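PDB 5F9P: anthrone oxidase-like protein from Streptomyces ambofaciens, which probably acts as an oxygenase that cleaves a carbon-carbon bond, opening ring B oxidatively during atypical angucycline biosynthesis. Local coordinates for residues Gln62-Ser65 and Gly66-Glu70; Lys112-Gly116 and Pro117-Asp121; Lys71-Gly75 and Glu76-His80; Thr17-Thr20 and Pro21-Gly25; Trp180-Lys183 and Gln184-Glu187. All blocks are in the same frame, centred on the assembly; numbering follows the deposited sequence.

Contact 1. Residues Gln62-Ser65 and Gly66-Glu70; sequences QWRS and GEDLE
The W63 indole lies with one face against L69, whose CD1 methyl sits over the five-membered ring, 3.7 Å from its centroid and 25° off the normal, a CH-pi contact displaced toward the NE1 side. The six-membered ring reaches instead toward the backbone of the helix, CZ3 coming within 3.6 Å of D68 O at an oblique angle. The second flat group, the R64 guanidinium, is met at its edge by the D68 carboxylate. R64 grips it side-on with two nitrogens: NE to D68 OD2 at 2.9 Å and NH2 to D68 OD1 at 3.0 Å, both nearly straight. The oxygens lie close to the guanidinium plane and are approached on their syn sides, but the two planes are turned 35° apart, so the salt bridge is twisted rather than flat. R64 runs extended through CD and bends at chi3 (51°), which turns its NE edge to D68. S65 is the N-cap of helix 66-74. Its OG takes a long, weak bond from D68 N (3.4 Å) and gives a weak one to D68 OD2 (2.9 Å), while L69 N closes the first turn on S65 O at 3.2 Å. D68 OD2 is therefore held by both R64 and S65, fixing the carboxylate beside the helix start, where the dipole would probably favour its negative charge. The turn carries strand 56-63 into helix 66-74; W43 meets the W63 ring edge-to-face, and L69 also packs on L10 and V12 of strand 10-17 and on Q97 of strand 92-105.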
# COMPACT_ATOMS: atom_id res chain seq x y z
N GLN A 62 9.62 2.58 -2.32
CA GLN A 62 10.29 2.09 -3.52
C GLN A 62 11.79 1.87 -3.28
O GLN A 62 12.48 2.74 -2.75
CB GLN A 62 10.06 3.06 -4.67
CG GLN A 62 8.60 3.18 -5.04
CD GLN A 62 8.35 4.21 -6.11
OE1 GLN A 62 8.91 5.31 -6.07
NE2 GLN A 62 7.50 3.86 -7.08
N TRP A 63 12.27 0.69 -3.67
CA TRP A 63 13.66 0.28 -3.47
C TRP A 63 14.23 -0.22 -4.80
O TRP A 63 13.54 -0.92 -5.54
CB TRP A 63 13.75 -0.86 -2.44
CG TRP A 63 13.68 -0.44 -1.00
CD1 TRP A 63 12.56 -0.43 -0.20
CD2 TRP A 63 14.76 0.01 -0.17
NE1 TRP A 63 12.89 0.01 1.06
CE2 TRP A 63 14.23 0.28 1.10
CE3 TRP A 63 16.14 0.21 -0.39
CZ2 TRP A 63 15.02 0.75 2.16
CZ3 TRP A 63 16.92 0.68 0.66
CH2 TRP A 63 16.35 0.94 1.92
N ARG A 64 15.47 0.14 -5.10
CA ARG A 64 16.10 -0.29 -6.35
C ARG A 64 16.11 -1.83 -6.46
O ARG A 64 15.78 -2.38 -7.49
CB ARG A 64 17.51 0.28 -6.46
CG ARG A 64 18.22 -0.07 -7.75
CD ARG A 64 19.62 0.50 -7.78
NE ARG A 64 20.38 0.17 -6.57
CZ ARG A 64 21.59 0.65 -6.30
NH1 ARG A 64 22.19 1.47 -7.14
NH2 ARG A 64 22.21 0.29 -5.18
N SER A 65 16.46 -2.51 -5.37
CA SER A 65 16.53 -3.97 -5.36
C SER A 65 16.41 -4.53 -3.94
O SER A 65 16.60 -3.80 -2.96
CB SER A 65 17.86 -4.43 -5.95
OG SER A 65 18.92 -4.07 -5.08
N GLY A 66 16.11 -5.82 -3.83
CA GLY A 66 16.01 -6.47 -2.53
C GLY A 66 17.31 -6.42 -1.76
O GLY A 66 17.33 -6.35 -0.53
N GLU A 67 18.42 -6.45 -2.49
CA GLU A 67 19.74 -6.40 -1.90
C GLU A 67 19.93 -5.09 -1.12
O GLU A 67 20.43 -5.08 0.00
CB GLU A 67 20.80 -6.56 -3.00
CG GLU A 67 22.18 -6.96 -2.53
CD GLU A 67 23.14 -7.19 -3.70
OE1 GLU A 67 22.66 -7.55 -4.80
OE2 GLU A 67 24.37 -7.02 -3.52
N ASP A 68 19.47 -3.99 -1.71
CA ASP A 68 19.50 -2.70 -1.02
C ASP A 68 18.62 -2.71 0.23
O ASP A 68 19.03 -2.23 1.29
CB ASP A 68 19.06 -1.58 -1.96
CG ASP A 68 19.96 -1.46 -3.18
OD1 ASP A 68 21.19 -1.48 -3.01
OD2 ASP A 68 19.43 -1.35 -4.30
N LEU A 69 17.41 -3.24 0.10
CA LEU A 69 16.50 -3.34 1.24
C LEU A 69 17.10 -4.13 2.41
O LEU A 69 16.95 -3.75 3.58
CB LEU A 69 15.20 -4.01 0.83
CG LEU A 69 14.23 -4.29 1.97
CD1 LEU A 69 13.73 -2.97 2.55
CD2 LEU A 69 13.06 -5.19 1.52
N GLU A 70 17.74 -5.25 2.10
CA GLU A 70 18.30 -6.11 3.14
C GLU A 70 19.40 -5.39 3.92
O GLU A 70 19.55 -5.60 5.13
CB GLU A 70 18.82 -7.42 2.54
CG GLU A 70 17.70 -8.35 2.07
CD GLU A 70 16.72 -8.70 3.18
OE1 GLU A 70 17.10 -8.57 4.36
OE2 GLU A 70 15.57 -9.11 2.86

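Contact 2. Residues Lys112-Gly116 and Pro117-Asp121; sequences KIEIG and PGRDD
R119 folds back over the end of strand 113-114, its side chain crossing that of E114 at a slant with the carboxylate and guanidinium planes 40° apart. The guanidinium lies with one face toward E114 O, and R119 NE, 3.3 Å from that oxygen, is wrongly angled to bond it. E114 passes R119 NE with CB and CG, CB at 3.8 Å; its OE1 stays 4.1 Å from the same nitrogen, so the opposite charges lie beyond salt-bridge distance and probably attract only weakly. R119 bends at chi3 (85°), and this turns the edge of its guanidinium to D121, where NH1 forms a salt bridge with D121 OD1 at 2.8 Å, though as a hydrogen bond this is poorly angled and weak. The turn itself is closed by a weak bond from R119 N to G116 O (3.3 Å). Two waters lie between G116 and D121: one accepts from G116 N, its link to D121 OD2 being doubtful, and the other joins the backbones, donating to G116 O (2.7 Å) and accepting from D121 N (2.9 Å). The loop leads from strand 113-114, paired with strand 2-3, into barrel strand 122-130. Q179 of strand 172-180 bonds E114 O, R156 of strand 155-167 forms a salt bridge with D121, and P117 rests on V223 and T226 of strand 217-228.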
# COMPACT_ATOMS: atom_id res chain seq x y z
N LYS A 112 0.14 5.45 -15.77
CA LYS A 112 1.00 5.61 -14.60
C LYS A 112 0.25 6.26 -13.45
O LYS A 112 -0.65 7.09 -13.63
CB LYS A 112 2.27 6.39 -14.92
CG LYS A 112 3.14 5.77 -16.01
CD LYS A 112 4.48 6.49 -16.15
CE LYS A 112 5.23 6.08 -17.41
NZ LYS A 112 5.63 4.64 -17.42
N ILE A 113 0.63 5.88 -12.24
CA ILE A 113 -0.07 6.31 -11.06
C ILE A 113 0.86 7.17 -10.22
O ILE A 113 2.04 6.86 -10.07
CB ILE A 113 -0.57 5.06 -10.31
CG1 ILE A 113 -1.70 4.42 -11.13
CG2 ILE A 113 -1.00 5.41 -8.90
CD1 ILE A 113 -2.16 3.05 -10.67
N GLU A 114 0.33 8.27 -9.70
CA GLU A 114 1.10 9.13 -8.83
C GLU A 114 0.50 9.13 -7.43
O GLU A 114 -0.71 9.25 -7.27
CB GLU A 114 1.12 10.56 -9.36
CG GLU A 114 1.96 11.49 -8.50
CD GLU A 114 2.19 12.85 -9.13
OE1 GLU A 114 1.50 13.19 -10.12
OE2 GLU A 114 3.07 13.59 -8.62
N ILE A 115 1.36 9.02 -6.43
CA ILE A 115 0.93 9.11 -5.04
C ILE A 115 1.64 10.27 -4.33
O ILE A 115 2.80 10.56 -4.61
CB ILE A 115 1.18 7.78 -4.29
CG1 ILE A 115 2.67 7.43 -4.29
CG2 ILE A 115 0.35 6.68 -4.93
CD1 ILE A 115 3.04 6.30 -3.31
N GLY A 116 0.94 10.93 -3.42
CA GLY A 116 1.48 12.12 -2.78
C GLY A 116 0.42 12.91 -2.01
O GLY A 116 -0.77 12.82 -2.33
N PRO A 117 0.85 13.67 -1.00
CA PRO A 117 -0.10 14.37 -0.11
C PRO A 117 -0.87 15.46 -0.84
O PRO A 117 -1.96 15.84 -0.39
CB PRO A 117 0.80 14.99 0.97
CG PRO A 117 2.20 14.45 0.73
CD PRO A 117 2.26 13.96 -0.67
N GLY A 118 -0.33 15.93 -1.96
CA GLY A 118 -0.95 17.01 -2.71
C GLY A 118 -2.15 16.63 -3.57
O GLY A 118 -2.89 17.51 -4.02
N ARG A 119 -2.35 15.34 -3.81
CA ARG A 119 -3.43 14.89 -4.68
C ARG A 119 -4.77 14.79 -3.97
O ARG A 119 -5.83 14.77 -4.59
CB ARG A 119 -3.10 13.52 -5.26
CG ARG A 119 -1.67 13.32 -5.68
CD ARG A 119 -1.57 12.05 -6.51
NE ARG A 119 -1.89 12.28 -7.91
CZ ARG A 119 -3.02 11.94 -8.51
NH1 ARG A 119 -4.00 11.32 -7.86
NH2 ARG A 119 -3.17 12.22 -9.80
N ASP A 120 -4.71 14.68 -2.65
CA ASP A 120 -5.91 14.39 -1.87
C ASP A 120 -6.65 13.13 -2.32
O ASP A 120 -7.88 13.07 -2.32
CB ASP A 120 -6.85 15.59 -1.85
CG ASP A 120 -6.30 16.72 -1.02
OD1 ASP A 120 -5.39 16.46 -0.20
OD2 ASP A 120 -6.78 17.86 -1.17
N ASP A 121 -5.88 12.12 -2.70
CA ASP A 121 -6.44 10.81 -3.00
C ASP A 121 -6.98 10.14 -1.75
O ASP A 121 -6.21 9.90 -0.80
CB ASP A 121 -5.35 9.92 -3.57
CG ASP A 121 -4.85 10.41 -4.91
OD1 ASP A 121 -5.70 10.60 -5.80
OD2 ASP A 121 -3.62 10.61 -5.06
O HOH W 1 -1.85 9.85 -3.30
O HOH W 2 -3.19 11.95 -1.69

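Contact 3. Residues Lys71-Gly75 and Glu76-His80; sequences KRYAG and EEFKH
G75 interrupts the helical run between helices 66-74 and 76-88: its psi of 150° leaves the helical range and makes it the N-cap of the second helix, whose first turn closes from K79 N to G75 O at 3.2 Å. The first helix ends with G75 N bonded to R72 O. That same carbonyl also accepts from a water which in turn accepts from F78 N, so one water joins the end of one helix to the start of the next. F78 fills the angle between them. Its CG stands anti to the backbone N, which sends the ring back toward R72 and Y73. Y73 CD1 lies over one face of the F78 ring, 3.5 Å from CZ; the two side chains run side by side in the same direction, their ring planes 32° apart, an oblique pairing. At the edge of the F78 ring comes R72 NH2, 3.3 Å from CD1, and seen from the arginine this carbon lies above one guanidinium face, the two planes being 76° apart. On the outer side K79 folds across the junction, its CG 3.2 Å from G75 O, and NZ reaches A74 O through a water to which it donates at 2.8 Å. Another water, weakly bound by R72 NH1, donates to E77 OE1, while E77 OE2 is bonded by H240 NE2 of the C-terminal histidine run, probably a purification tag. Both rings touch L95 of strand 92-105, and R167 makes a cation-pi contact with Y73. Two consecutive helices thus meet at an N-capping glycine, outside an eight-stranded antiparallel barrel closed within one chain, consistent with the dimeric alpha-beta barrel superfamily.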
# COMPACT_ATOMS: atom_id res chain seq x y z
N LYS A 71 20.17 -4.57 3.23
CA LYS A 71 21.20 -3.75 3.87
C LYS A 71 20.57 -2.86 4.92
O LYS A 71 21.11 -2.68 6.01
CB LYS A 71 21.93 -2.90 2.82
CG LYS A 71 23.35 -2.48 3.20
CD LYS A 71 24.15 -2.17 1.93
CE LYS A 71 24.21 -3.39 1.00
NZ LYS A 71 24.54 -3.06 -0.42
N ARG A 72 19.40 -2.30 4.60
CA ARG A 72 18.69 -1.52 5.60
C ARG A 72 18.24 -2.37 6.79
O ARG A 72 18.37 -1.96 7.95
CB ARG A 72 17.49 -0.82 4.98
CG ARG A 72 16.47 -0.41 6.02
CD ARG A 72 15.44 0.49 5.42
NE ARG A 72 14.31 0.69 6.31
CZ ARG A 72 14.41 1.13 7.55
NH1 ARG A 72 15.60 1.39 8.07
NH2 ARG A 72 13.31 1.30 8.28
N TYR A 73 17.71 -3.56 6.50
CA TYR A 73 17.25 -4.46 7.55
C TYR A 73 18.40 -4.87 8.46
O TYR A 73 18.20 -5.23 9.62
CB TYR A 73 16.62 -5.72 6.95
CG TYR A 73 15.22 -5.56 6.40
CD1 TYR A 73 14.44 -4.45 6.71
CD2 TYR A 73 14.69 -6.52 5.55
CE1 TYR A 73 13.15 -4.32 6.20
CE2 TYR A 73 13.41 -6.40 5.03
CZ TYR A 73 12.64 -5.30 5.36
OH TYR A 73 11.37 -5.19 4.84
N ALA A 74 19.62 -4.84 7.92
CA ALA A 74 20.79 -5.26 8.69
C ALA A 74 21.36 -4.12 9.52
O ALA A 74 22.22 -4.34 10.37
CB ALA A 74 21.86 -5.85 7.77
N GLY A 75 20.88 -2.90 9.27
CA GLY A 75 21.32 -1.73 10.02
C GLY A 75 20.94 -1.78 11.49
O GLY A 75 19.92 -2.38 11.84
N GLU A 76 21.75 -1.16 12.34
CA GLU A 76 21.53 -1.19 13.78
C GLU A 76 20.34 -0.35 14.28
O GLU A 76 19.71 -0.72 15.27
CB GLU A 76 22.78 -0.76 14.53
CG GLU A 76 23.73 -1.89 14.82
CD GLU A 76 24.88 -1.91 13.85
OE1 GLU A 76 25.09 -0.89 13.15
OE2 GLU A 76 25.58 -2.95 13.80
N GLU A 77 20.07 0.78 13.63
CA GLU A 77 18.92 1.59 14.04
C GLU A 77 17.66 0.78 13.83
O GLU A 77 16.81 0.68 14.72
CB GLU A 77 18.81 2.91 13.26
CG GLU A 77 17.55 3.69 13.67
CD GLU A 77 17.21 4.87 12.76
OE1 GLU A 77 17.90 5.04 11.73
OE2 GLU A 77 16.26 5.62 13.09
N PHE A 78 17.55 0.17 12.65
CA PHE A 78 16.36 -0.62 12.32
C PHE A 78 16.15 -1.74 13.33
O PHE A 78 15.04 -1.92 13.85
CB PHE A 78 16.46 -1.19 10.91
CG PHE A 78 15.25 -2.02 10.52
CD1 PHE A 78 14.08 -1.40 10.09
CD2 PHE A 78 15.28 -3.40 10.60
CE1 PHE A 78 12.98 -2.15 9.74
CE2 PHE A 78 14.18 -4.15 10.25
CZ PHE A 78 13.03 -3.52 9.81
N LYS A 79 17.21 -2.49 13.60
CA LYS A 79 17.10 -3.64 14.49
C LYS A 79 16.80 -3.27 15.94
O LYS A 79 15.98 -3.91 16.60
CB LYS A 79 18.38 -4.48 14.42
CG LYS A 79 18.67 -5.06 13.03
CD LYS A 79 19.74 -6.16 13.05
CE LYS A 79 21.07 -5.68 13.62
NZ LYS A 79 22.14 -6.71 13.47
N HIS A 80 17.48 -2.24 16.45
CA HIS A 80 17.48 -1.98 17.88
C HIS A 80 16.64 -0.77 18.30
O HIS A 80 16.28 -0.64 19.47
CB HIS A 80 18.91 -1.84 18.39
CG HIS A 80 19.76 -3.01 18.03
ND1 HIS A 80 19.55 -4.27 18.55
CD2 HIS A 80 20.81 -3.13 17.18
CE1 HIS A 80 20.43 -5.11 18.04
NE2 HIS A 80 21.21 -4.44 17.21
O HOH W 3 18.75 0.56 9.78
O HOH W 4 17.28 3.26 10.06
O HOH W 5 23.14 -7.41 10.96

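Contact 4. Residues Thr17-Thr20 and Pro21-Gly25; sequences TTDT and PEKQG
T20 OG1 accepts from K23 N at 3.1 Å in a nearly straight bond (162°), capping the first turn of helix 21-37. E22 OE1 lies 3.4 Å from the same hydroxyl, at best a weak partner. The cap depends on the torsion of T20: with chi1 at 75°, OG1 stands between backbone N and carbonyl carbon and faces the helix end. T20 O meanwhile takes the bond from Q24 N at 3.1 Å, so hydroxyl and carbonyl of one residue receive two successive helix N-H groups. P21, at the first position of the helix, has no N-H to offer there. K23 lies across this cap with its chain extended beyond CG. Its CB comes to 3.2 Å from T18 OG1 and its CG to 3.4 Å from T20 OG1, before NZ reaches D19. The salt bridge from K23 NZ to D19 OD1, 3.0 Å, uses the syn lone pair of the carboxylate oxygen, and a water that accepts from NZ at 2.7 Å donates to D19 OD2, so the ammonium holds one oxygen directly and the other through water. On the inner side the T18 methyl CG2 packs at 3.8 Å from Q24 N. T18 OG1 is bonded to I89 O, and Q24 turns its amide away to G56 N and G51 O, which ties the helix start to the hairpin between strands 43-51 and 56-63. Chemically, this is an N-terminal helix cap backed by an ion pair at the surface: T20 OG1 and O meet the N-H groups of K23 and Q24, and the D19 carboxylate, near the positive end of the helix dipole, is probably further stabilised there as an anion.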
# COMPACT_ATOMS: atom_id res chain seq x y z
N THR A 17 -0.84 -1.88 12.24
CA THR A 17 -2.14 -1.71 12.88
C THR A 17 -1.92 -1.30 14.33
O THR A 17 -0.92 -1.67 14.94
CB THR A 17 -2.98 -3.02 12.83
OG1 THR A 17 -2.30 -4.06 13.55
CG2 THR A 17 -3.18 -3.47 11.40
N THR A 18 -2.84 -0.52 14.88
CA THR A 18 -2.75 -0.15 16.28
C THR A 18 -4.16 0.05 16.86
O THR A 18 -5.14 -0.03 16.13
CB THR A 18 -1.89 1.12 16.46
OG1 THR A 18 -1.58 1.29 17.85
CG2 THR A 18 -2.60 2.35 15.92
N ASP A 19 -4.25 0.32 18.16
CA ASP A 19 -5.57 0.33 18.81
C ASP A 19 -6.04 1.66 19.41
O ASP A 19 -7.13 1.72 19.97
CB ASP A 19 -5.67 -0.79 19.85
CG ASP A 19 -4.62 -0.67 20.95
OD1 ASP A 19 -3.84 0.31 20.94
OD2 ASP A 19 -4.60 -1.55 21.83
N THR A 20 -5.24 2.72 19.30
CA THR A 20 -5.69 4.05 19.72
C THR A 20 -5.21 5.09 18.73
O THR A 20 -4.18 4.91 18.07
CB THR A 20 -5.18 4.46 21.13
OG1 THR A 20 -3.79 4.82 21.07
CG2 THR A 20 -5.36 3.34 22.14
N PRO A 21 -5.96 6.20 18.62
CA PRO A 21 -5.55 7.28 17.72
C PRO A 21 -4.26 7.93 18.19
O PRO A 21 -3.57 8.50 17.37
CB PRO A 21 -6.72 8.27 17.79
CG PRO A 21 -7.40 7.97 19.09
CD PRO A 21 -7.21 6.50 19.33
N GLU A 22 -3.95 7.82 19.48
CA GLU A 22 -2.71 8.40 20.01
C GLU A 22 -1.50 7.62 19.50
O GLU A 22 -0.48 8.20 19.13
CB GLU A 22 -2.70 8.41 21.54
CG GLU A 22 -3.65 9.43 22.17
CD GLU A 22 -5.09 8.92 22.25
OE1 GLU A 22 -5.33 7.73 21.94
OE2 GLU A 22 -5.97 9.72 22.63
N LYS A 23 -1.62 6.29 19.49
CA LYS A 23 -0.56 5.46 18.97
C LYS A 23 -0.42 5.62 17.45
O LYS A 23 0.67 5.50 16.91
CB LYS A 23 -0.77 3.99 19.34
CG LYS A 23 -0.61 3.70 20.83
CD LYS A 23 -0.88 2.23 21.11
CE LYS A 23 -0.99 1.92 22.59
NZ LYS A 23 -1.47 0.52 22.75
N GLN A 24 -1.53 5.92 16.77
CA GLN A 24 -1.44 6.20 15.35
C GLN A 24 -0.63 7.47 15.09
O GLN A 24 0.21 7.50 14.20
CB GLN A 24 -2.82 6.32 14.69
CG GLN A 24 -2.71 6.67 13.20
CD GLN A 24 -4.03 6.57 12.48
OE1 GLN A 24 -4.80 5.64 12.71
NE2 GLN A 24 -4.31 7.52 11.59
N GLY A 25 -0.91 8.52 15.85
CA GLY A 25 -0.16 9.76 15.69
C GLY A 25 1.33 9.53 15.93
O GLY A 25 2.20 10.10 15.23
O HOH W 6 -3.56 0.21 24.41

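Contact 5. Residues Trp180-Lys183 and Gln184-Glu187; sequences WDSK and QAWE
W180, the last residue of strand 172-180, opens a strand-to-helix turn of the ferredoxin-like, antibiotic-biosynthesis-monooxygenase type of domain, and lays one indole face against W186. W186 CE3 stands over that face, 3.4 Å from W180 CE2, with the two ring systems oblique at 57°, and W186 CB adds a CH-pi contact over the W180 five-membered ring, 4.2 Å from its centroid. The approach follows from W186 having its CG anti to the backbone N (chi1 155°), which swings its indole back beside the strand. W180 NE1 is bonded to S178 OG, and Y189 meets the same indole. D181 turns its carboxylate to a salt bridge with R156, leaving only its CB near A185 CB. S182 is the N-cap of helix 183-190: its OG accepts from A185 N at 3.0 Å, nearly straight, and its carbonyl from W186 N at 3.1 Å. K183, the first residue of the helix, accepts from E187 N through its carbonyl at 2.9 Å. Its side chain runs out extended and bends only at chi4, bringing NZ to a salt bridge with E187 OE2 at 3.0 Å, NZ meeting that oxygen from above the carboxylate plane, 36° out of it.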
# COMPACT_ATOMS: atom_id res chain seq x y z
N TRP A 180 -9.30 7.33 -4.95
CA TRP A 180 -10.67 7.79 -5.16
C TRP A 180 -10.77 9.31 -4.93
O TRP A 180 -9.92 9.89 -4.25
CB TRP A 180 -11.61 7.02 -4.23
CG TRP A 180 -11.62 5.55 -4.51
CD1 TRP A 180 -10.72 4.60 -4.06
CD2 TRP A 180 -12.57 4.85 -5.31
NE1 TRP A 180 -11.07 3.36 -4.55
CE2 TRP A 180 -12.20 3.49 -5.32
CE3 TRP A 180 -13.71 5.25 -6.02
CZ2 TRP A 180 -12.92 2.52 -6.02
CZ3 TRP A 180 -14.43 4.28 -6.72
CH2 TRP A 180 -14.03 2.94 -6.71
N ASP A 181 -11.81 9.94 -5.48
CA ASP A 181 -12.01 11.39 -5.32
C ASP A 181 -12.22 11.77 -3.88
O ASP A 181 -11.83 12.85 -3.45
CB ASP A 181 -13.22 11.88 -6.11
CG ASP A 181 -12.94 12.03 -7.59
OD1 ASP A 181 -11.75 11.98 -7.96
OD2 ASP A 181 -13.91 12.20 -8.38
N SER A 182 -12.88 10.89 -3.14
CA SER A 182 -13.30 11.19 -1.78
C SER A 182 -13.75 9.94 -1.05
O SER A 182 -13.98 8.90 -1.67
CB SER A 182 -14.47 12.18 -1.81
OG SER A 182 -15.58 11.62 -2.49
N LYS A 183 -13.87 10.05 0.27
CA LYS A 183 -14.45 9.00 1.09
C LYS A 183 -15.84 8.67 0.53
O LYS A 183 -16.23 7.50 0.41
CB LYS A 183 -14.56 9.49 2.54
CG LYS A 183 -14.97 8.45 3.58
CD LYS A 183 -14.75 9.04 4.97
CE LYS A 183 -14.59 7.98 6.02
NZ LYS A 183 -15.93 7.41 6.38
N GLN A 184 -16.57 9.72 0.18
CA GLN A 184 -17.96 9.59 -0.27
C GLN A 184 -18.07 8.81 -1.57
O GLN A 184 -18.90 7.93 -1.70
CB GLN A 184 -18.62 10.97 -0.39
CG GLN A 184 -18.88 11.66 0.97
CD GLN A 184 -17.60 12.08 1.72
OE1 GLN A 184 -16.61 12.55 1.13
NE2 GLN A 184 -17.63 11.93 3.05
N ALA A 185 -17.24 9.16 -2.55
CA ALA A 185 -17.22 8.43 -3.81
C ALA A 185 -16.84 6.95 -3.61
O ALA A 185 -17.42 6.06 -4.25
CB ALA A 185 -16.24 9.10 -4.78
N TRP A 186 -15.88 6.69 -2.73
CA TRP A 186 -15.48 5.31 -2.47
C TRP A 186 -16.63 4.50 -1.86
O TRP A 186 -16.93 3.39 -2.31
CB TRP A 186 -14.24 5.24 -1.56
CG TRP A 186 -14.11 3.95 -0.78
CD1 TRP A 186 -14.17 3.80 0.58
CD2 TRP A 186 -13.93 2.62 -1.31
NE1 TRP A 186 -14.02 2.48 0.93
CE2 TRP A 186 -13.88 1.73 -0.22
CE3 TRP A 186 -13.80 2.10 -2.60
CZ2 TRP A 186 -13.71 0.35 -0.38
CZ3 TRP A 186 -13.64 0.72 -2.76
CH2 TRP A 186 -13.59 -0.13 -1.65
N GLU A 187 -17.25 5.04 -0.82
CA GLU A 187 -18.26 4.27 -0.09
C GLU A 187 -19.51 4.06 -0.93
O GLU A 187 -20.18 3.04 -0.81
CB GLU A 187 -18.56 4.93 1.26
CG GLU A 187 -17.33 5.03 2.14
CD GLU A 187 -17.62 5.63 3.50
OE1 GLU A 187 -18.58 6.40 3.60
OE2 GLU A 187 -16.88 5.32 4.45

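Overall arrangement
Contacts 1 and 3 share helix 66-74 and touch directly, W63 CZ2 packing 3.3 Å from R72 CD, with centres about 13 Å apart. Contact 5 lies on the opposite side of the chain's centre from both, its centre about 33 Å from that of contact 1 and about 38 Å from that of contact 3. Contact 2 comes nearest to contact 5, about 4 Å between closest atoms without touching, and R156 forms salt bridges with D121 and D181, one in each. Contacts 1, 4 and 5 each join the end of a barrel strand to a serine- or threonine-capped helix. A glycerol, probably from crystallisation, lies about 3 Å from the W186 side chain of contact 5.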